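Alkaline phosphatase D (Bacillus subtilis, PDB 2YEQ) hydrolyses phosphate esters, acting as a secreted phosphodiesterase and alkaline phosphatase whose active site holds iron and calcium. Local coordinates at residues A383-L389 with G402-T408; I433-N437 with R472-V476; F119-C124 with L377-H382; S397-A403 with Y477-G483. All coordinates share one frame; numbering follows the deposited sequence.

Interaction 1 of 4, residues A383-L389 with G402-T408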
loop_
_atom_site.group_PDB
_atom_site.type_symbol
_atom_site.label_atom_id
_atom_site.label_comp_id
_atom_site.label_asym_id
_atom_site.label_seq_id
_atom_site.Cartn_x
_atom_site.Cartn_y
_atom_site.Cartn_z
ATOM N N ALA A 383 -5.224 11.481 1.113
ATOM C CA ALA A 383 -6.587 11.979 0.900
ATOM C C ALA A 383 -7.203 11.162 -0.211
ATOM O O ALA A 383 -6.519 10.508 -1.012
ATOM C CB ALA A 383 -6.616 13.491 0.582
ATOM N N SER A 384 -8.527 11.119 -0.214
ATOM C CA SER A 384 -9.237 10.337 -1.199
ATOM C C SER A 384 -9.532 11.175 -2.420
ATOM O O SER A 384 -9.980 12.305 -2.297
ATOM C CB SER A 384 -10.572 9.841 -0.612
ATOM O OG SER A 384 -10.373 8.817 0.328
ATOM N N TRP A 385 -9.319 10.584 -3.585
ATOM C CA TRP A 385 -9.695 11.175 -4.864
ATOM C C TRP A 385 -10.260 10.078 -5.772
ATOM O O TRP A 385 -10.007 8.898 -5.572
ATOM C CB TRP A 385 -8.482 11.813 -5.575
ATOM C CG TRP A 385 -7.688 12.830 -4.809
ATOM C CD1 TRP A 385 -6.740 12.578 -3.864
ATOM C CD2 TRP A 385 -7.705 14.254 -4.977
ATOM N NE1 TRP A 385 -6.189 13.745 -3.409
ATOM C CE2 TRP A 385 -6.746 14.794 -4.081
ATOM C CE3 TRP A 385 -8.444 15.132 -5.787
ATOM C CZ2 TRP A 385 -6.514 16.161 -3.954
ATOM C CZ3 TRP A 385 -8.217 16.499 -5.654
ATOM C CH2 TRP A 385 -7.249 16.998 -4.744
ATOM N N ALA A 386 -11.003 10.471 -6.805
ATOM C CA ALA A 386 -11.399 9.562 -7.855
ATOM C C ALA A 386 -11.443 10.330 -9.179
ATOM O O ALA A 386 -11.861 11.488 -9.190
ATOM C CB ALA A 386 -12.771 8.921 -7.549
ATOM N N SER A 387 -10.986 9.689 -10.245
ATOM C CA SER A 387 -10.868 10.320 -11.565
ATOM C C SER A 387 -11.310 9.396 -12.654
ATOM O O SER A 387 -10.987 8.197 -12.658
ATOM C CB SER A 387 -9.396 10.708 -11.894
ATOM O OG SER A 387 -8.974 11.778 -11.079
ATOM N N ASN A 388 -11.977 9.972 -13.652
ATOM C CA ASN A 388 -12.066 9.339 -14.953
ATOM C C ASN A 388 -10.691 9.420 -15.642
ATOM O O ASN A 388 -10.049 10.473 -15.630
ATOM C CB ASN A 388 -13.115 10.082 -15.820
ATOM C CG ASN A 388 -14.549 9.875 -15.313
ATOM O OD1 ASN A 388 -15.367 10.814 -15.249
ATOM N ND2 ASN A 388 -14.841 8.646 -14.927
ATOM N N LEU A 389 -10.261 8.327 -16.244
ATOM C CA LEU A 389 -9.026 8.297 -17.034
ATOM C C LEU A 389 -9.360 8.354 -18.527
ATOM O O LEU A 389 -9.946 7.407 -19.070
ATOM C CB LEU A 389 -8.238 7.013 -16.749
ATOM C CG LEU A 389 -7.778 6.860 -15.281
ATOM C CD1 LEU A 389 -7.001 5.552 -15.120
ATOM C CD2 LEU A 389 -6.952 8.067 -14.828
ATOM N N GLY A 402 -10.719 4.095 -18.474
ATOM C CA GLY A 402 -10.791 3.536 -17.128
ATOM C C GLY A 402 -11.011 4.553 -16.062
ATOM O O GLY A 402 -11.499 5.648 -16.321
ATOM N N ALA A 403 -10.614 4.200 -14.844
ATOM C CA ALA A 403 -10.791 5.055 -13.682
ATOM C C ALA A 403 -9.625 4.876 -12.703
ATOM O O ALA A 403 -8.998 3.823 -12.686
ATOM C CB ALA A 403 -12.097 4.715 -12.956
ATOM N N GLU A 404 -9.381 5.907 -11.907
ATOM C CA GLU A 404 -8.410 5.855 -10.811
ATOM C C GLU A 404 -9.110 6.091 -9.486
ATOM O O GLU A 404 -9.835 7.060 -9.333
ATOM C CB GLU A 404 -7.310 6.929 -10.973
ATOM C CG GLU A 404 -6.250 6.836 -9.861
ATOM C CD GLU A 404 -5.092 7.847 -9.946
ATOM O OE1 GLU A 404 -5.244 8.947 -10.555
ATOM O OE2 GLU A 404 -4.039 7.541 -9.315
ATOM N N PHE A 405 -8.854 5.205 -8.520
ATOM C CA PHE A 405 -9.282 5.396 -7.147
ATOM C C PHE A 405 -8.062 5.607 -6.269
ATOM O O PHE A 405 -7.268 4.677 -6.063
ATOM C CB PHE A 405 -10.054 4.147 -6.695
ATOM C CG PHE A 405 -11.240 3.862 -7.574
ATOM C CD1 PHE A 405 -12.310 4.741 -7.581
ATOM C CD2 PHE A 405 -11.255 2.798 -8.427
ATOM C CE1 PHE A 405 -13.413 4.533 -8.427
ATOM C CE2 PHE A 405 -12.381 2.577 -9.304
ATOM C CZ PHE A 405 -13.437 3.462 -9.280
ATOM N N VAL A 406 -7.931 6.820 -5.765
ATOM C CA VAL A 406 -6.854 7.203 -4.886
ATOM C C VAL A 406 -7.376 7.099 -3.468
ATOM O O VAL A 406 -8.298 7.792 -3.070
ATOM C CB VAL A 406 -6.399 8.658 -5.134
ATOM C CG1 VAL A 406 -5.234 9.058 -4.198
ATOM C CG2 VAL A 406 -6.024 8.855 -6.641
ATOM N N GLY A 407 -6.796 6.213 -2.692
ATOM C CA GLY A 407 -7.210 6.088 -1.307
ATOM C C GLY A 407 -6.550 7.028 -0.354
ATOM O O GLY A 407 -5.347 7.298 -0.447
ATOM N N THR A 408 -7.335 7.516 0.599
ATOM C CA THR A 408 -6.804 8.245 1.734
ATOM C C THR A 408 -5.831 7.388 2.570
ATOM O O THR A 408 -5.663 6.196 2.344
ATOM C CB THR A 408 -7.956 8.710 2.601
ATOM O OG1 THR A 408 -7.496 9.604 3.613
ATOM C CG2 THR A 408 -8.732 7.510 3.190
HETATM O O HOH W 1 -7.128 10.468 -9.476
#

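Interaction 2 of 4, residues I433-N437 with R472-V476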
loop_
_atom_site.group_PDB
_atom_site.type_symbol
_atom_site.label_atom_id
_atom_site.label_comp_id
_atom_site.label_asym_id
_atom_site.label_seq_id
_atom_site.Cartn_x
_atom_site.Cartn_y
_atom_site.Cartn_z
ATOM N N ILE A 433 -11.540 14.886 -12.494
ATOM C CA ILE A 433 -11.558 14.497 -11.105
ATOM C C ILE A 433 -12.988 14.635 -10.547
ATOM O O ILE A 433 -13.567 15.723 -10.523
ATOM C CB ILE A 433 -10.557 15.322 -10.234
ATOM C CG1 ILE A 433 -9.108 15.170 -10.739
ATOM C CG2 ILE A 433 -10.621 14.853 -8.778
ATOM C CD1 ILE A 433 -8.013 15.808 -9.842
ATOM N N GLN A 434 -13.508 13.532 -10.032
ATOM C CA GLN A 434 -14.913 13.435 -9.639
ATOM C C GLN A 434 -15.137 13.497 -8.136
ATOM O O GLN A 434 -16.285 13.593 -7.696
ATOM C CB GLN A 434 -15.476 12.108 -10.151
ATOM C CG GLN A 434 -15.363 11.920 -11.649
ATOM C CD GLN A 434 -16.068 13.042 -12.387
ATOM O OE1 GLN A 434 -17.243 13.301 -12.127
ATOM N NE2 GLN A 434 -15.340 13.752 -13.256
ATOM N N PHE A 435 -14.065 13.439 -7.338
ATOM C CA PHE A 435 -14.217 13.288 -5.891
ATOM C C PHE A 435 -12.979 13.745 -5.121
ATOM O O PHE A 435 -11.882 13.487 -5.565
ATOM C CB PHE A 435 -14.481 11.815 -5.589
ATOM C CG PHE A 435 -14.686 11.504 -4.111
ATOM C CD1 PHE A 435 -15.718 12.082 -3.398
ATOM C CD2 PHE A 435 -13.867 10.593 -3.467
ATOM C CE1 PHE A 435 -15.923 11.773 -2.067
ATOM C CE2 PHE A 435 -14.060 10.279 -2.106
ATOM C CZ PHE A 435 -15.068 10.862 -1.415
ATOM N N PHE A 436 -13.188 14.446 -4.009
ATOM C CA PHE A 436 -12.157 14.686 -3.016
ATOM C C PHE A 436 -12.762 14.511 -1.628
ATOM O O PHE A 436 -13.878 14.966 -1.385
ATOM C CB PHE A 436 -11.561 16.108 -3.088
ATOM C CG PHE A 436 -10.565 16.384 -1.994
ATOM C CD1 PHE A 436 -9.272 15.904 -2.107
ATOM C CD2 PHE A 436 -10.938 17.048 -0.838
ATOM C CE1 PHE A 436 -8.338 16.085 -1.104
ATOM C CE2 PHE A 436 -10.021 17.246 0.194
ATOM C CZ PHE A 436 -8.700 16.768 0.056
ATOM N N ASN A 437 -12.003 13.887 -0.724
ATOM C CA ASN A 437 -12.295 13.845 0.700
ATOM C C ASN A 437 -11.001 13.747 1.525
ATOM O O ASN A 437 -10.035 13.150 1.068
ATOM C CB ASN A 437 -13.187 12.641 0.999
ATOM C CG ASN A 437 -13.710 12.650 2.402
ATOM O OD1 ASN A 437 -14.549 13.499 2.787
ATOM N ND2 ASN A 437 -13.225 11.734 3.190
ATOM N N ARG A 472 -18.333 7.411 2.923
ATOM C CA ARG A 472 -18.465 8.819 2.543
ATOM C C ARG A 472 -19.106 8.938 1.171
ATOM O O ARG A 472 -19.896 9.846 0.894
ATOM C CB ARG A 472 -17.086 9.534 2.503
ATOM C CG ARG A 472 -17.132 10.967 1.943
ATOM C CD ARG A 472 -17.898 11.830 2.864
ATOM N NE ARG A 472 -18.080 13.210 2.447
ATOM C CZ ARG A 472 -18.943 13.634 1.525
ATOM N NH1 ARG A 472 -19.691 12.782 0.826
ATOM N NH2 ARG A 472 -19.047 14.927 1.287
ATOM N N ALA A 473 -18.728 8.034 0.297
ATOM C CA ALA A 473 -19.181 8.095 -1.045
ATOM C C ALA A 473 -18.865 6.804 -1.711
ATOM O O ALA A 473 -17.916 6.085 -1.326
ATOM C CB ALA A 473 -18.525 9.273 -1.790
ATOM N N SER A 474 -19.672 6.512 -2.720
ATOM C CA SER A 474 -19.544 5.308 -3.493
ATOM C C SER A 474 -19.668 5.660 -4.974
ATOM O O SER A 474 -20.553 6.462 -5.363
ATOM C CB SER A 474 -20.622 4.305 -3.069
ATOM O OG SER A 474 -20.578 3.137 -3.895
ATOM N N PHE A 475 -18.790 5.073 -5.790
ATOM C CA PHE A 475 -18.752 5.324 -7.237
ATOM C C PHE A 475 -18.784 4.020 -7.948
ATOM O O PHE A 475 -18.213 3.030 -7.478
ATOM C CB PHE A 475 -17.492 6.128 -7.631
ATOM C CG PHE A 475 -17.476 7.523 -7.082
ATOM C CD1 PHE A 475 -16.940 7.787 -5.837
ATOM C CD2 PHE A 475 -17.996 8.570 -7.810
ATOM C CE1 PHE A 475 -16.948 9.063 -5.324
ATOM C CE2 PHE A 475 -17.984 9.848 -7.312
ATOM C CZ PHE A 475 -17.485 10.099 -6.063
ATOM N N VAL A 476 -19.486 3.987 -9.077
ATOM C CA VAL A 476 -19.453 2.844 -9.948
ATOM C C VAL A 476 -18.931 3.223 -11.343
ATOM O O VAL A 476 -19.210 4.307 -11.827
ATOM C CB VAL A 476 -20.867 2.238 -10.072
ATOM C CG1 VAL A 476 -20.879 1.176 -11.134
ATOM C CG2 VAL A 476 -21.294 1.654 -8.757
#

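Interaction 3 of 4, residues F119-C124 with L377-H382. With FE (Fe (III) ion), chain B; CA (calcium ion), chain C; EDO (1,2-ethanediol), chain U.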
loop_
_atom_site.group_PDB
_atom_site.type_symbol
_atom_site.label_atom_id
_atom_site.label_comp_id
_atom_site.label_asym_id
_atom_site.label_seq_id
_atom_site.Cartn_x
_atom_site.Cartn_y
_atom_site.Cartn_z
ATOM N N PHE A 119 -12.536 -6.499 -2.128
ATOM C CA PHE A 119 -11.215 -6.323 -1.505
ATOM C C PHE A 119 -11.156 -4.923 -0.956
ATOM O O PHE A 119 -12.051 -4.119 -1.224
ATOM C CB PHE A 119 -10.078 -6.665 -2.478
ATOM C CG PHE A 119 -9.928 -5.719 -3.653
ATOM C CD1 PHE A 119 -9.196 -4.560 -3.528
ATOM C CD2 PHE A 119 -10.486 -6.017 -4.890
ATOM C CE1 PHE A 119 -9.027 -3.681 -4.614
ATOM C CE2 PHE A 119 -10.313 -5.154 -5.980
ATOM C CZ PHE A 119 -9.569 -3.977 -5.823
ATOM N N ALA A 120 -10.155 -4.650 -0.122
ATOM C CA ALA A 120 -9.922 -3.322 0.382
ATOM C C ALA A 120 -8.475 -2.970 0.022
ATOM O O ALA A 120 -7.650 -3.879 -0.175
ATOM C CB ALA A 120 -10.098 -3.249 1.897
ATOM N N PHE A 121 -8.196 -1.676 -0.076
ATOM C CA PHE A 121 -6.796 -1.227 -0.188
ATOM C C PHE A 121 -6.508 -0.078 0.743
ATOM O O PHE A 121 -7.371 0.758 1.053
ATOM C CB PHE A 121 -6.353 -0.985 -1.647
ATOM C CG PHE A 121 -6.985 0.176 -2.324
ATOM C CD1 PHE A 121 -6.391 1.423 -2.282
ATOM C CD2 PHE A 121 -8.135 0.007 -3.099
ATOM C CE1 PHE A 121 -6.919 2.497 -2.966
ATOM C CE2 PHE A 121 -8.683 1.086 -3.803
ATOM C CZ PHE A 121 -8.088 2.333 -3.721
ATOM N N ALA A 122 -5.265 -0.066 1.221
ATOM C CA ALA A 122 -4.853 0.853 2.246
ATOM C C ALA A 122 -3.432 1.351 1.960
ATOM O O ALA A 122 -2.676 0.701 1.246
ATOM C CB ALA A 122 -4.867 0.114 3.586
ATOM N N SER A 123 -3.095 2.487 2.538
ATOM C CA SER A 123 -1.721 3.002 2.520
ATOM C C SER A 123 -1.545 3.956 3.665
ATOM O O SER A 123 -2.525 4.391 4.275
ATOM C CB SER A 123 -1.470 3.733 1.192
ATOM O OG SER A 123 -2.256 4.898 1.123
ATOM N N CYS A 124 -0.290 4.302 3.965
ATOM C CA CYS A 124 0.037 5.509 4.738
ATOM C C CYS A 124 -0.489 5.519 6.186
ATOM O O CYS A 124 -1.480 6.195 6.559
ATOM C CB CYS A 124 -0.339 6.787 3.969
ATOM S SG CYS A 124 0.606 7.028 2.379
ATOM N N LEU A 377 -5.346 1.794 -8.751
ATOM C CA LEU A 377 -5.407 2.013 -7.319
ATOM C C LEU A 377 -4.126 2.700 -6.852
ATOM O O LEU A 377 -3.027 2.309 -7.261
ATOM C CB LEU A 377 -5.528 0.661 -6.597
ATOM C CG LEU A 377 -6.453 -0.414 -7.179
ATOM C CD1 LEU A 377 -6.384 -1.675 -6.310
ATOM C CD2 LEU A 377 -7.876 0.113 -7.312
ATOM N N THR A 378 -4.281 3.656 -5.958
ATOM C CA THR A 378 -3.237 4.591 -5.573
ATOM C C THR A 378 -3.293 4.946 -4.086
ATOM O O THR A 378 -4.360 4.952 -3.500
ATOM C CB THR A 378 -3.444 5.901 -6.346
ATOM O OG1 THR A 378 -3.464 5.612 -7.730
ATOM C CG2 THR A 378 -2.402 6.918 -6.012
ATOM N N GLY A 379 -2.141 5.261 -3.484
ATOM C CA GLY A 379 -2.105 5.842 -2.159
ATOM C C GLY A 379 -1.329 7.144 -2.174
ATOM O O GLY A 379 -1.595 8.018 -2.987
ATOM N N ASP A 380 -0.405 7.280 -1.223
ATOM C CA ASP A 380 0.629 8.347 -1.160
ATOM C C ASP A 380 0.173 9.729 -0.754
ATOM O O ASP A 380 0.859 10.402 0.023
ATOM C CB ASP A 380 1.477 8.406 -2.450
ATOM C CG ASP A 380 2.648 9.412 -2.340
ATOM O OD1 ASP A 380 3.608 9.164 -1.550
ATOM O OD2 ASP A 380 2.553 10.463 -3.024
ATOM N N VAL A 381 -1.001 10.149 -1.219
ATOM C CA VAL A 381 -1.395 11.550 -1.113
ATOM C C VAL A 381 -2.218 11.896 0.107
ATOM O O VAL A 381 -2.542 13.052 0.321
ATOM C CB VAL A 381 -2.062 12.072 -2.444
ATOM C CG1 VAL A 381 -1.149 11.750 -3.656
ATOM C CG2 VAL A 381 -3.493 11.524 -2.622
ATOM N N HIS A 382 -2.499 10.906 0.944
ATOM C CA HIS A 382 -3.111 11.139 2.269
ATOM C C HIS A 382 -4.506 11.795 2.174
ATOM O O HIS A 382 -4.902 12.569 3.024
ATOM C CB HIS A 382 -2.194 11.969 3.180
ATOM C CG HIS A 382 -0.825 11.367 3.413
ATOM N ND1 HIS A 382 0.165 12.058 4.079
ATOM C CD2 HIS A 382 -0.291 10.166 3.091
ATOM C CE1 HIS A 382 1.254 11.311 4.148
ATOM N NE2 HIS A 382 1.017 10.156 3.562
HETATM FE FE FE B . 2.402 8.492 3.342
HETATM CA CA CA C . 4.555 7.787 0.115
HETATM C C1 EDO U . 0.685 16.605 6.601
HETATM O O1 EDO U . 0.964 16.460 8.013
HETATM C C2 EDO U . 0.936 15.293 5.855
HETATM O O2 EDO U . -0.189 14.875 5.053
HETATM O O HOH W 2 -4.337 3.942 -0.601
HETATM O O HOH W 3 -2.794 7.989 1.007
HETATM O O HOH W 4 2.630 6.083 0.135
#

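Interaction 4 of 4, residues S397-A403 with Y477-G483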
loop_
_atom_site.group_PDB
_atom_site.type_symbol
_atom_site.label_atom_id
_atom_site.label_comp_id
_atom_site.label_asym_id
_atom_site.label_seq_id
_atom_site.Cartn_x
_atom_site.Cartn_y
_atom_site.Cartn_z
ATOM N N SER A 397 -13.474 15.249 -23.786
ATOM C CA SER A 397 -14.205 14.640 -24.878
ATOM C C SER A 397 -13.581 13.323 -25.342
ATOM O O SER A 397 -14.219 12.560 -26.053
ATOM C CB SER A 397 -14.304 15.623 -26.052
ATOM O OG SER A 397 -13.030 15.919 -26.601
ATOM N N SER A 398 -12.326 13.044 -24.981
ATOM C CA SER A 398 -11.680 11.820 -25.464
ATOM C C SER A 398 -12.279 10.590 -24.764
ATOM O O SER A 398 -12.932 10.681 -23.742
ATOM C CB SER A 398 -10.154 11.841 -25.243
ATOM O OG SER A 398 -9.865 12.242 -23.911
ATOM N N LYS A 399 -12.030 9.437 -25.344
ATOM C CA LYS A 399 -12.542 8.197 -24.837
ATOM C C LYS A 399 -12.012 7.865 -23.409
ATOM O O LYS A 399 -10.817 8.004 -23.105
ATOM C CB LYS A 399 -12.139 7.094 -25.801
ATOM C CG LYS A 399 -12.839 5.782 -25.528
ATOM C CD LYS A 399 -11.965 4.602 -25.863
ATOM C CE LYS A 399 -12.589 3.303 -25.356
ATOM N NZ LYS A 399 -12.259 2.151 -26.228
ATOM N N ILE A 400 -12.918 7.414 -22.551
ATOM C CA ILE A 400 -12.564 6.975 -21.202
ATOM C C ILE A 400 -12.065 5.538 -21.253
ATOM O O ILE A 400 -12.775 4.635 -21.700
ATOM C CB ILE A 400 -13.724 7.136 -20.251
ATOM C CG1 ILE A 400 -13.976 8.622 -20.022
ATOM C CG2 ILE A 400 -13.447 6.413 -18.894
ATOM C CD1 ILE A 400 -15.207 8.933 -19.198
ATOM N N PHE A 401 -10.805 5.319 -20.861
ATOM C CA PHE A 401 -10.257 3.975 -20.865
ATOM C C PHE A 401 -10.354 3.325 -19.476
ATOM O O PHE A 401 -10.095 2.134 -19.320
ATOM C CB PHE A 401 -8.819 3.925 -21.430
ATOM C CG PHE A 401 -7.763 4.526 -20.539
ATOM C CD1 PHE A 401 -7.145 3.764 -19.555
ATOM C CD2 PHE A 401 -7.340 5.832 -20.729
ATOM C CE1 PHE A 401 -6.143 4.306 -18.764
ATOM C CE2 PHE A 401 -6.337 6.379 -19.949
ATOM C CZ PHE A 401 -5.746 5.624 -18.951
ATOM N N GLY A 402 -10.719 4.095 -18.474
ATOM C CA GLY A 402 -10.791 3.536 -17.128
ATOM C C GLY A 402 -11.011 4.553 -16.062
ATOM O O GLY A 402 -11.499 5.648 -16.321
ATOM N N ALA A 403 -10.614 4.200 -14.844
ATOM C CA ALA A 403 -10.791 5.055 -13.682
ATOM C C ALA A 403 -9.625 4.876 -12.703
ATOM O O ALA A 403 -8.998 3.823 -12.686
ATOM C CB ALA A 403 -12.097 4.715 -12.956
ATOM N N TYR A 477 -18.175 2.321 -11.970
ATOM C CA TYR A 477 -17.706 2.511 -13.338
ATOM C C TYR A 477 -18.192 1.330 -14.122
ATOM O O TYR A 477 -18.023 0.185 -13.704
ATOM C CB TYR A 477 -16.165 2.646 -13.409
ATOM C CG TYR A 477 -15.584 2.646 -14.814
ATOM C CD1 TYR A 477 -15.802 3.702 -15.681
ATOM C CD2 TYR A 477 -14.843 1.575 -15.279
ATOM C CE1 TYR A 477 -15.276 3.695 -16.990
ATOM C CE2 TYR A 477 -14.294 1.570 -16.571
ATOM C CZ TYR A 477 -14.513 2.638 -17.413
ATOM O OH TYR A 477 -13.996 2.610 -18.687
ATOM N N GLN A 478 -18.796 1.596 -15.273
ATOM C CA GLN A 478 -19.385 0.545 -16.083
ATOM C C GLN A 478 -18.870 0.418 -17.514
ATOM O O GLN A 478 -19.560 -0.135 -18.357
ATOM C CB GLN A 478 -20.889 0.741 -16.107
ATOM C CG GLN A 478 -21.520 0.443 -14.799
ATOM C CD GLN A 478 -23.003 0.767 -14.758
ATOM O OE1 GLN A 478 -23.538 1.457 -15.630
ATOM N NE2 GLN A 478 -23.670 0.280 -13.725
ATOM N N LYS A 479 -17.655 0.861 -17.790
ATOM C CA LYS A 479 -17.046 0.610 -19.103
ATOM C C LYS A 479 -17.870 1.259 -20.220
ATOM O O LYS A 479 -18.274 0.615 -21.183
ATOM C CB LYS A 479 -16.886 -0.892 -19.375
ATOM C CG LYS A 479 -16.179 -1.675 -18.276
ATOM C CD LYS A 479 -15.595 -2.977 -18.825
ATOM C CE LYS A 479 -15.757 -4.127 -17.871
ATOM N NZ LYS A 479 -15.396 -5.411 -18.491
ATOM N N ASP A 480 -18.147 2.535 -20.049
ATOM C CA ASP A 480 -18.795 3.319 -21.077
ATOM C C ASP A 480 -18.359 4.750 -20.870
ATOM O O ASP A 480 -17.688 5.071 -19.860
ATOM C CB ASP A 480 -20.328 3.154 -21.041
ATOM C CG ASP A 480 -20.967 3.554 -19.695
ATOM O OD1 ASP A 480 -20.492 4.479 -19.010
ATOM O OD2 ASP A 480 -22.002 2.953 -19.328
ATOM N N GLN A 481 -18.735 5.597 -21.814
ATOM C CA GLN A 481 -18.222 6.952 -21.898
ATOM C C GLN A 481 -18.801 7.848 -20.844
ATOM O O GLN A 481 -18.395 8.997 -20.713
ATOM C CB GLN A 481 -18.485 7.532 -23.294
ATOM C CG GLN A 481 -17.798 8.886 -23.594
ATOM C CD GLN A 481 -16.291 8.861 -23.398
ATOM O OE1 GLN A 481 -15.683 9.902 -23.135
ATOM N NE2 GLN A 481 -15.682 7.678 -23.545
ATOM N N THR A 482 -19.723 7.338 -20.040
ATOM C CA THR A 482 -20.234 8.163 -18.948
ATOM C C THR A 482 -19.253 8.138 -17.750
ATOM O O THR A 482 -19.278 9.025 -16.919
ATOM C CB THR A 482 -21.674 7.748 -18.549
ATOM O OG1 THR A 482 -21.627 6.600 -17.702
ATOM C CG2 THR A 482 -22.501 7.414 -19.807
ATOM N N GLY A 483 -18.370 7.150 -17.688
ATOM C CA GLY A 483 -17.321 7.137 -16.642
ATOM C C GLY A 483 -17.888 6.874 -15.254
ATOM O O GLY A 483 -18.869 6.121 -15.113
#

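Interaction 1 of 4, residues A383-L389 with G402-T408
The beta hairpin formed by strands 384-390 and 400-406 is held by ordinary antiparallel pairing. Trp385 N reaches Val406 O at 3.0 Å and Val406 N returns to Trp385 O; Ser387 and Glu404 exchange the same two bonds, and Glu404 N to Ser387 O is the straightest of the set at 168°. Leu389 N binds Gly402 O, whereas the return bond from Gly402 N is weak. Between these hydrogen-bonded pairs sit the non-hydrogen-bonded pairs Ala386-Phe405 and Asn388-Ala403.

On one face, Trp385 and Val406 lie side by side, their CB atoms 3.8 Å apart, and Val406 CG1 reaches Trp385 CD1 at 3.8 Å. Leu389 slants across to Glu404, with its CD2 4.0 Å from Glu404 CB. In the mixed sheet of the phosphatase domain this hairpin fills the places between strands 374-378 and 433-437.

The Glu404 chain runs fully extended (chi1 -177°, chi2 179°), carrying a buried carboxylate to where OE1 takes a 2.7 Å bond from a water that also meets Ser387 OG. Phe334 N and Thr378 OG1 bind OE2, Ala335 N binds OE1, and this grip fixes the carboxylate. On the other face Ala386 CB stands 4.2 Å from Phe405 CD1, and just past the end of strand 400-406, Thr408 N makes a weak 3.3 Å bond to Ser384 OG.

Interaction 2 of 4, residues I433-N437 with R472-V476
Strands 433-437 and 472-476 run nearly antiparallel, 155° between their directions and 9.0 Å apart at closest approach, so side chains alone bridge them and no hydrogen bond crosses. Phe435 is the centre of the contact. Its CG stands anti to the backbone N (chi1 -179°), which carries the ring out between Phe475, Ala473 and Arg472. Over one face comes Phe475 CE1, displaced toward the rim and 3.5 Å from Phe435 CG, while Phe475 CZ presses on Phe435 CB at 3.5 Å. The two ring planes are inclined at 56°, their centroids 5.2 Å apart.

At the far end of the Phe435 ring, Ala473 CB lies 3.6 Å from CE1, and Arg472 CG approaches in the ring plane, 3.9 Å from CZ. Bent beyond CG, Arg472 passes beside the Asn437 amide with its methylene carbons; its guanidinium, turned well away from the plane of the Phe435 ring, forms a salt bridge from NE to Asp418 and a hydrogen bond from NH1 to Ser489.

Tyr456 of strand 451-459 meets the Phe435 ring as well. Gln434 and Phe435 together face Ala386 in a classic beta bulge at the sheet edge. Strand 433-437 ends one sheet and strand 470-477 belongs to another, and the two face each other as in the beta sandwich of calcineurin-like metallophosphatases.

Interaction 3 of 4, residues F119-C124 with L377-H382
Cys124 and His382 meet at the iron(III) ion: Cys124 SG binds it at 2.5 Å and His382 NE2 at 2.2 Å. The sulfur also lies in the plane of the imidazole, at its edge, 3.3 Å from His382 CD2. Asp151 and Tyr154 supply further iron ligands. Asp380 OD1 binds the neighbouring calcium ion at 2.4 Å; Asp151, Asp209, Asp210 and a water share that ion, and Asp151 OD2 bridges the two metals.

The histidine is positioned from its backbone, where N is tied through a water to Ser123 OG. A second water joins Ser123 OG to Thr378 O. Ser123 OG points inward, between its own N and carbonyl carbon (chi1 67°), and comes within 3.4 Å of Gly379 CA, the two backbones packing closely there. At the ND1 edge of the imidazole sits a 1,2-ethanediol, probably from the crystallisation liquor, whose O2 accepts an almost straight bond (175°) from His382 ND1.

Farther from the metals the contact turns apolar. Leu377 CB sits over the centre of the Phe121 ring, 4.1 Å from the centroid, and its CD1 touches Phe119 CE1 at 3.7 Å.

The metal ligands follow the C-terminal ends of strands 117-122 and 374-378, which belong to different sheets; Phe121 packs on Phe405 of strand 400-406 and on strand 440-448, while Arg506 of helix 504-520 lies against Val381 and His382.

Interaction 4 of 4, residues S397-A403 with Y477-G483
Ser398 and Lys399 lead into strand 400-406, and the loop from 477 to 483, which links strands 470-477 and 484-489 as a beta-hairpin connection, packs against the start of this strand. Ser398 O and Lys399 CA are met by the amide end of Gln481, whose chain bends at chi2 (56°) to bring it across.

Ile400 carries the most contact on this side. Its CG2 lies 3.8 Å from Tyr477 CE1, the isoleucine and the tyrosine lying alongside each other, head to tail, while CD1 reaches the turn, 3.5 Å from Gln481 O and 3.8 Å from Gly483 CA. Phe401 turns from the loop toward helix 356-368, and with Gly402 forms a classic beta bulge facing Leu389.

Gly402 passes over one face of the Tyr477 ring, its CA 3.8 Å from CZ; Lys479 N lies above the centre of the opposite face, so the ring is sandwiched between backbones. The phenol OH is hydrogen-bonded to Asn372 O. Ala403 CB approaches the ring obliquely near CG.

The loop keeps its shape through a type I turn from Asp480 to Gly483 and an Asx turn: Asp480 OD1 accepts from Thr482 N at 3.1 Å and from Thr482 OG1 at 2.7 Å, both on the same face of the carboxylate.

In the fold
From the N terminus, strand 117-122 waits some 250 residues for its partner: interaction 3 closes that long loop when 377-382 arrives, bringing the two sheets together at the metals. Strand 374-378 then leads, through the metal-binding turn, into the hairpin of interaction 1, a short closure whose second strand lies next to 374-378 in the same sheet. Interaction 4 shares Gly402 and Ala403 with it; the segments of the two alternate along the chain, so these contacts cross. Interaction 2, joining 433-437 to 472-476, falls wholly within the span of interaction 4, and strand 433-437 pairs with 384-390. Interactions 2, 3 and 4 all link the seven-stranded and ten-stranded sheets.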